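Local coordinates for hypothetical protein XAC2396 (Xanthomonas axonopodis pv. citri, PDB 2G3W) that is of unknown function but has a compact fold built around a variation of the PD-(D/E)XK nuclease motif, at residues L80-G85 against E101-G106; I132-Q137 against L172-R177. All blocks are in the same frame, centred on the assembly; numbering follows the deposited sequence.

Contact 1 lies in the core of the protein and contact 2 nearer its rim, their centres about 13 Å apart, yet both belong to one mixed sheet in which strands 101-106 and 129-133 are neighbours. In contact 1 two parallel strands, joined through helix 89-98, are laced by five backbone bonds and packed by buried aliphatic groups. Contact 2 pairs antiparallel strand ends with just two backbone bonds, adding a bridging water and a salt bridge whose arginine also reaches the second subunit. The two meet directly: Gly106 N and O probably bond to Ile132 O and Leu134 N, while Ile105 packs on Ile132 and Leu134, carrying the apolar layer onward.

Contact 1 of 2, residues L80-G85 against E101-G106; sequences LWIDLG and EAVVIG
Five backbone hydrogen bonds join 80-85 and 101-106 as parallel strands, Leu80 facing Glu101 and Leu84 facing Ile105. Asp83 sits at the middle of the ladder: its N bonds nearly straight to Val103 O (2.9 Å, 173°), and its O receives Ile105 N at 3.0 Å. At the far end Gly85 N reaches Ile105 O at 2.8 Å, tilted 33° from the carbonyl plane.

Apolar packing fills the face of Leu80, Ile82 and Leu84. The CD1 branch of Leu80, its CG turned away from the backbone N (chi1 -176°), touches Val103 CG2 at 3.6 Å and lies along the Glu101 chain. Ile82 straddles two partners, CG1 beside Val103 CB and CG2 against Ile105 CD1 at 3.6 Å. Leu84 runs alongside Ile105, and helix 37-49 packs over both.

On the other face, with Ala102 and Val104, Trp81 NE1 donates in its ring plane to Asp83 OD2 (2.9 Å), meeting the carboxylate from above its plane. Arg91 of helix 89-98 forms a salt bridge to the same oxygen, and Trp81 rests on that helix. The beta-alpha-beta crossover is thus held by backbone bonds between its strands, while Trp81 and the Asp83-Arg91 pair tie its helix to strand 78-84.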
loop_
_atom_site.group_PDB
_atom_site.type_symbol
_atom_site.label_atom_id
_atom_site.label_comp_id
_atom_site.label_asym_id
_atom_site.label_seq_id
_atom_site.Cartn_x
_atom_site.Cartn_y
_atom_site.Cartn_z
ATOM N N LEU A 80 4.673 5.998 18.543
ATOM C CA LEU A 80 3.589 5.608 17.676
ATOM C C LEU A 80 2.304 6.103 18.303
ATOM O O LEU A 80 2.064 5.868 19.485
ATOM C CB LEU A 80 3.526 4.083 17.533
ATOM C CG LEU A 80 2.474 3.516 16.552
ATOM C CD1 LEU A 80 2.842 3.798 15.110
ATOM C CD2 LEU A 80 2.338 2.010 16.798
ATOM N N TRP A 81 1.491 6.768 17.493
ATOM C CA TRP A 81 0.265 7.419 17.928
ATOM C C TRP A 81 -0.808 6.983 16.973
ATOM O O TRP A 81 -0.720 7.271 15.788
ATOM C CB TRP A 81 0.453 8.933 17.831
ATOM C CG TRP A 81 -0.725 9.815 18.140
ATOM C CD1 TRP A 81 -1.891 9.930 17.432
ATOM C CD2 TRP A 81 -0.806 10.763 19.198
ATOM N NE1 TRP A 81 -2.714 10.873 18.006
ATOM C CE2 TRP A 81 -2.065 11.402 19.093
ATOM C CE3 TRP A 81 0.065 11.133 20.239
ATOM C CZ2 TRP A 81 -2.485 12.389 19.993
ATOM C CZ3 TRP A 81 -0.350 12.117 21.138
ATOM C CH2 TRP A 81 -1.625 12.731 21.011
ATOM N N ILE A 82 -1.809 6.256 17.486
ATOM C CA ILE A 82 -2.885 5.702 16.642
ATOM C C ILE A 82 -4.259 6.302 16.971
ATOM O O ILE A 82 -4.700 6.220 18.122
ATOM C CB ILE A 82 -2.953 4.133 16.771
ATOM C CG1 ILE A 82 -1.569 3.466 16.557
ATOM C CG2 ILE A 82 -4.025 3.575 15.797
ATOM C CD1 ILE A 82 -1.479 1.976 16.919
ATOM N N ASP A 83 -4.923 6.922 15.983
ATOM C CA ASP A 83 -6.263 7.487 16.147
ATOM C C ASP A 83 -7.252 6.759 15.239
ATOM O O ASP A 83 -6.952 6.505 14.054
ATOM C CB ASP A 83 -6.317 8.999 15.813
ATOM C CG ASP A 83 -5.884 9.894 16.984
ATOM O OD1 ASP A 83 -6.035 9.514 18.143
ATOM O OD2 ASP A 83 -5.339 10.970 16.742
ATOM N N LEU A 84 -8.411 6.393 15.788
ATOM C CA LEU A 84 -9.377 5.631 15.016
ATOM C C LEU A 84 -10.346 6.613 14.432
ATOM O O LEU A 84 -10.553 7.707 14.986
ATOM C CB LEU A 84 -10.125 4.570 15.843
ATOM C CG LEU A 84 -9.204 3.733 16.766
ATOM C CD1 LEU A 84 -10.048 2.936 17.745
ATOM C CD2 LEU A 84 -8.278 2.843 15.967
ATOM N N GLY A 85 -10.923 6.242 13.306
ATOM C CA GLY A 85 -11.963 7.076 12.696
ATOM C C GLY A 85 -11.456 8.061 11.669
ATOM O O GLY A 85 -10.539 7.781 10.862
ATOM N N GLU A 101 5.759 8.305 14.463
ATOM C CA GLU A 101 4.835 7.817 13.453
ATOM C C GLU A 101 3.415 8.059 13.956
ATOM O O GLU A 101 3.129 7.814 15.119
ATOM C CB GLU A 101 5.038 6.315 13.173
ATOM C CG GLU A 101 4.098 5.791 12.014
ATOM C CD GLU A 101 4.265 4.281 11.680
ATOM O OE1 GLU A 101 5.393 3.761 11.667
ATOM O OE2 GLU A 101 3.248 3.614 11.395
ATOM N N ALA A 102 2.546 8.570 13.075
ATOM C CA ALA A 102 1.140 8.750 13.380
ATOM C C ALA A 102 0.384 7.812 12.480
ATOM O O ALA A 102 0.801 7.594 11.325
ATOM C CB ALA A 102 0.711 10.201 13.132
ATOM N N VAL A 103 -0.697 7.238 12.999
ATOM C CA VAL A 103 -1.566 6.335 12.224
ATOM C C VAL A 103 -3.020 6.770 12.382
ATOM O O VAL A 103 -3.486 7.017 13.499
ATOM C CB VAL A 103 -1.412 4.861 12.726
ATOM C CG1 VAL A 103 -2.185 3.833 11.830
ATOM C CG2 VAL A 103 0.108 4.480 12.843
ATOM N N VAL A 104 -3.733 6.854 11.266
ATOM C CA VAL A 104 -5.165 7.009 11.266
ATOM C C VAL A 104 -5.744 5.697 10.729
ATOM O O VAL A 104 -5.335 5.228 9.678
ATOM C CB VAL A 104 -5.556 8.178 10.332
ATOM C CG1 VAL A 104 -7.109 8.278 10.151
ATOM C CG2 VAL A 104 -5.012 9.434 10.868
ATOM N N ILE A 105 -6.706 5.115 11.450
ATOM C CA ILE A 105 -7.372 3.870 11.022
ATOM C C ILE A 105 -8.850 4.191 10.801
ATOM O O ILE A 105 -9.590 4.364 11.752
ATOM C CB ILE A 105 -7.196 2.779 12.088
ATOM C CG1 ILE A 105 -5.702 2.475 12.258
ATOM C CG2 ILE A 105 -7.998 1.458 11.724
ATOM C CD1 ILE A 105 -5.392 1.382 13.311
ATOM N N GLY A 106 -9.250 4.382 9.559
ATOM C CA GLY A 106 -10.662 4.624 9.250
ATOM C C GLY A 106 -11.438 3.350 8.923
ATOM O O GLY A 106 -10.853 2.347 8.512
#

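Contact 2 of 2, residues I132-Q137 against L172-R177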
loop_
_atom_site.group_PDB
_atom_site.type_symbol
_atom_site.label_atom_id
_atom_site.label_comp_id
_atom_site.label_asym_id
_atom_site.label_seq_id
_atom_site.Cartn_x
_atom_site.Cartn_y
_atom_site.Cartn_z
ATOM N N ILE A 132 -4.706 3.991 7.073
ATOM C CA ILE A 132 -5.299 2.741 6.617
ATOM C C ILE A 132 -6.825 2.777 6.669
ATOM O O ILE A 132 -7.432 3.528 7.470
ATOM C CB ILE A 132 -4.756 1.502 7.346
ATOM C CG1 ILE A 132 -5.318 1.373 8.720
ATOM C CG2 ILE A 132 -3.171 1.433 7.371
ATOM C CD1 ILE A 132 -5.294 -0.051 9.159
ATOM N N GLU A 133 -7.439 1.996 5.784
ATOM C CA GLU A 133 -8.897 1.908 5.752
ATOM C C GLU A 133 -9.302 0.442 5.865
ATOM O O GLU A 133 -8.753 -0.413 5.159
ATOM C CB GLU A 133 -9.477 2.482 4.469
ATOM C CG GLU A 133 -10.959 2.161 4.398
ATOM C CD GLU A 133 -11.699 2.931 3.352
ATOM O OE1 GLU A 133 -11.071 3.734 2.633
ATOM O OE2 GLU A 133 -12.939 2.757 3.265
ATOM N N LEU A 134 -10.262 0.189 6.753
ATOM C CA LEU A 134 -10.856 -1.126 6.918
ATOM C C LEU A 134 -12.273 -1.121 6.350
ATOM O O LEU A 134 -13.007 -0.162 6.529
ATOM C CB LEU A 134 -10.931 -1.446 8.403
ATOM C CG LEU A 134 -9.655 -1.223 9.211
ATOM C CD1 LEU A 134 -9.915 -1.502 10.739
ATOM C CD2 LEU A 134 -8.508 -2.091 8.657
ATOM N N ASP A 135 -12.655 -2.214 5.700
ATOM C CA ASP A 135 -13.999 -2.380 5.149
ATOM C C ASP A 135 -15.017 -2.278 6.275
ATOM O O ASP A 135 -14.909 -3.009 7.261
ATOM C CB ASP A 135 -14.107 -3.753 4.490
ATOM C CG ASP A 135 -15.492 -3.995 3.847
ATOM O OD1 ASP A 135 -16.423 -4.355 4.573
ATOM O OD2 ASP A 135 -15.647 -3.815 2.621
ATOM N N SER A 136 -16.011 -1.405 6.121
ATOM C CA SER A 136 -16.983 -1.156 7.197
ATOM C C SER A 136 -17.880 -2.359 7.483
ATOM O O SER A 136 -18.374 -2.521 8.595
ATOM C CB SER A 136 -17.869 0.049 6.881
ATOM O OG SER A 136 -18.493 -0.101 5.630
ATOM N N GLN A 137 -18.141 -3.181 6.473
ATOM C CA GLN A 137 -19.003 -4.343 6.698
ATOM C C GLN A 137 -18.268 -5.371 7.551
ATOM O O GLN A 137 -18.869 -6.032 8.396
ATOM C CB GLN A 137 -19.490 -4.938 5.391
ATOM C CG GLN A 137 -20.637 -4.150 4.814
ATOM C CD GLN A 137 -21.085 -4.680 3.492
ATOM O OE1 GLN A 137 -20.295 -4.757 2.539
ATOM N NE2 GLN A 137 -22.356 -5.058 3.412
ATOM N N LEU A 172 -10.229 -9.667 6.850
ATOM C CA LEU A 172 -10.189 -8.434 6.061
ATOM C C LEU A 172 -8.766 -8.064 5.644
ATOM O O LEU A 172 -7.800 -8.501 6.256
ATOM C CB LEU A 172 -10.823 -7.294 6.840
ATOM C CG LEU A 172 -10.160 -6.787 8.119
ATOM C CD1 LEU A 172 -10.598 -5.366 8.368
ATOM C CD2 LEU A 172 -10.530 -7.637 9.311
ATOM N N THR A 173 -8.660 -7.254 4.595
ATOM C CA THR A 173 -7.393 -6.782 4.074
ATOM C C THR A 173 -7.377 -5.270 4.218
ATOM O O THR A 173 -8.077 -4.571 3.467
ATOM C CB THR A 173 -7.282 -7.094 2.615
ATOM O OG1 THR A 173 -7.453 -8.497 2.446
ATOM C CG2 THR A 173 -5.915 -6.653 2.038
ATOM N N PRO A 174 -6.618 -4.766 5.204
ATOM C CA PRO A 174 -6.553 -3.311 5.396
ATOM C C PRO A 174 -6.000 -2.625 4.165
ATOM O O PRO A 174 -5.104 -3.160 3.502
ATOM C CB PRO A 174 -5.628 -3.151 6.590
ATOM C CG PRO A 174 -5.783 -4.514 7.348
ATOM C CD PRO A 174 -5.850 -5.495 6.223
HETATM N N MSE A 175 -6.585 -1.497 3.808
HETATM C CA MSE A 175 -6.117 -0.764 2.657
HETATM C C MSE A 175 -5.158 0.353 3.114
HETATM O O MSE A 175 -5.513 1.195 3.904
HETATM C CB MSE A 175 -7.300 -0.259 1.784
HETATM C CG MSE A 175 -6.930 0.856 0.807
HETATM SE SE MSE A 175 -5.765 0.232 -0.618
HETATM C CE MSE A 175 -5.284 2.060 -1.336
ATOM N N VAL A 176 -3.934 0.343 2.599
ATOM C CA VAL A 176 -2.972 1.368 2.986
ATOM C C VAL A 176 -3.094 2.583 2.036
ATOM O O VAL A 176 -2.684 2.511 0.881
ATOM C CB VAL A 176 -1.554 0.807 3.002
ATOM C CG1 VAL A 176 -0.579 1.863 3.489
ATOM C CG2 VAL A 176 -1.494 -0.450 3.920
ATOM N N ARG A 177 -3.711 3.662 2.510
ATOM C CA ARG A 177 -3.803 4.911 1.762
ATOM C C ARG A 177 -2.494 5.689 1.750
ATOM O O ARG A 177 -2.223 6.424 0.831
ATOM C CB ARG A 177 -4.898 5.806 2.377
ATOM C CG ARG A 177 -6.292 5.163 2.419
ATOM C CD ARG A 177 -6.926 5.152 1.047
ATOM N NE ARG A 177 -8.369 4.820 1.097
ATOM C CZ ARG A 177 -9.092 4.506 0.025
ATOM N NH1 ARG A 177 -8.515 4.466 -1.172
ATOM N NH2 ARG A 177 -10.392 4.228 0.129
HETATM O O HOH W 1 -10.439 -3.911 4.747
#
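Glu133 OE1 takes two donors from Arg177: NH2 at 2.6 Å forms the short arm of a salt bridge, and NE adds a weak bond at 3.3 Å. NH2 approaches on the syn side, 33° out of the carboxylate plane, while OE1 lies at the edge of the guanidinium, near its plane. Both donors use OE1, and the planes are 49° apart, so this is not the flat, two-oxygen pairing. An extended Glu133 chain, with CG opposite the backbone N (chi1 171°), meets an arginine bent at chi2, and the side chains cross at an angle. CG of Met175, present as selenomethionine, lies over one guanidinium face, toward the rim, and NH1 of Arg177 bonds to Tyr22 O of the second subunit. These contacts probably limit the rotation of the group.

Behind this polar side, Glu133 and Met175 form an antiparallel hydrogen-bonded pair. Glu133 N donates to Met175 O, and Met175 N returns a nearly straight bond to Glu133 O, each 2.8 Å long. Beyond the pair the chains diverge, and a water bridges them, accepting from Asp135 N and donating to Thr173 O at 2.8 Å.

On the apolar side the Pro174 ring is shared: its CB touches Leu134 CD2 at 3.7 Å and Ile132 CD1 at 4.0 Å. Leu172 CD1 reaches Leu134 CD2 at 3.9 Å, extending the cluster, and helix 37-49 packs on Ile132 and Leu134. Asp135 then caps helix 136-143, its OD1 accepting a weak bond from Gln137 N and another bond from Ala138 N. This is a short antiparallel beta pairing that opens into a strand-turn-helix with an aspartate N-cap, at the ends of two central strands of the mixed sheet, where Met175, Val176 and Arg177 also meet the second subunit.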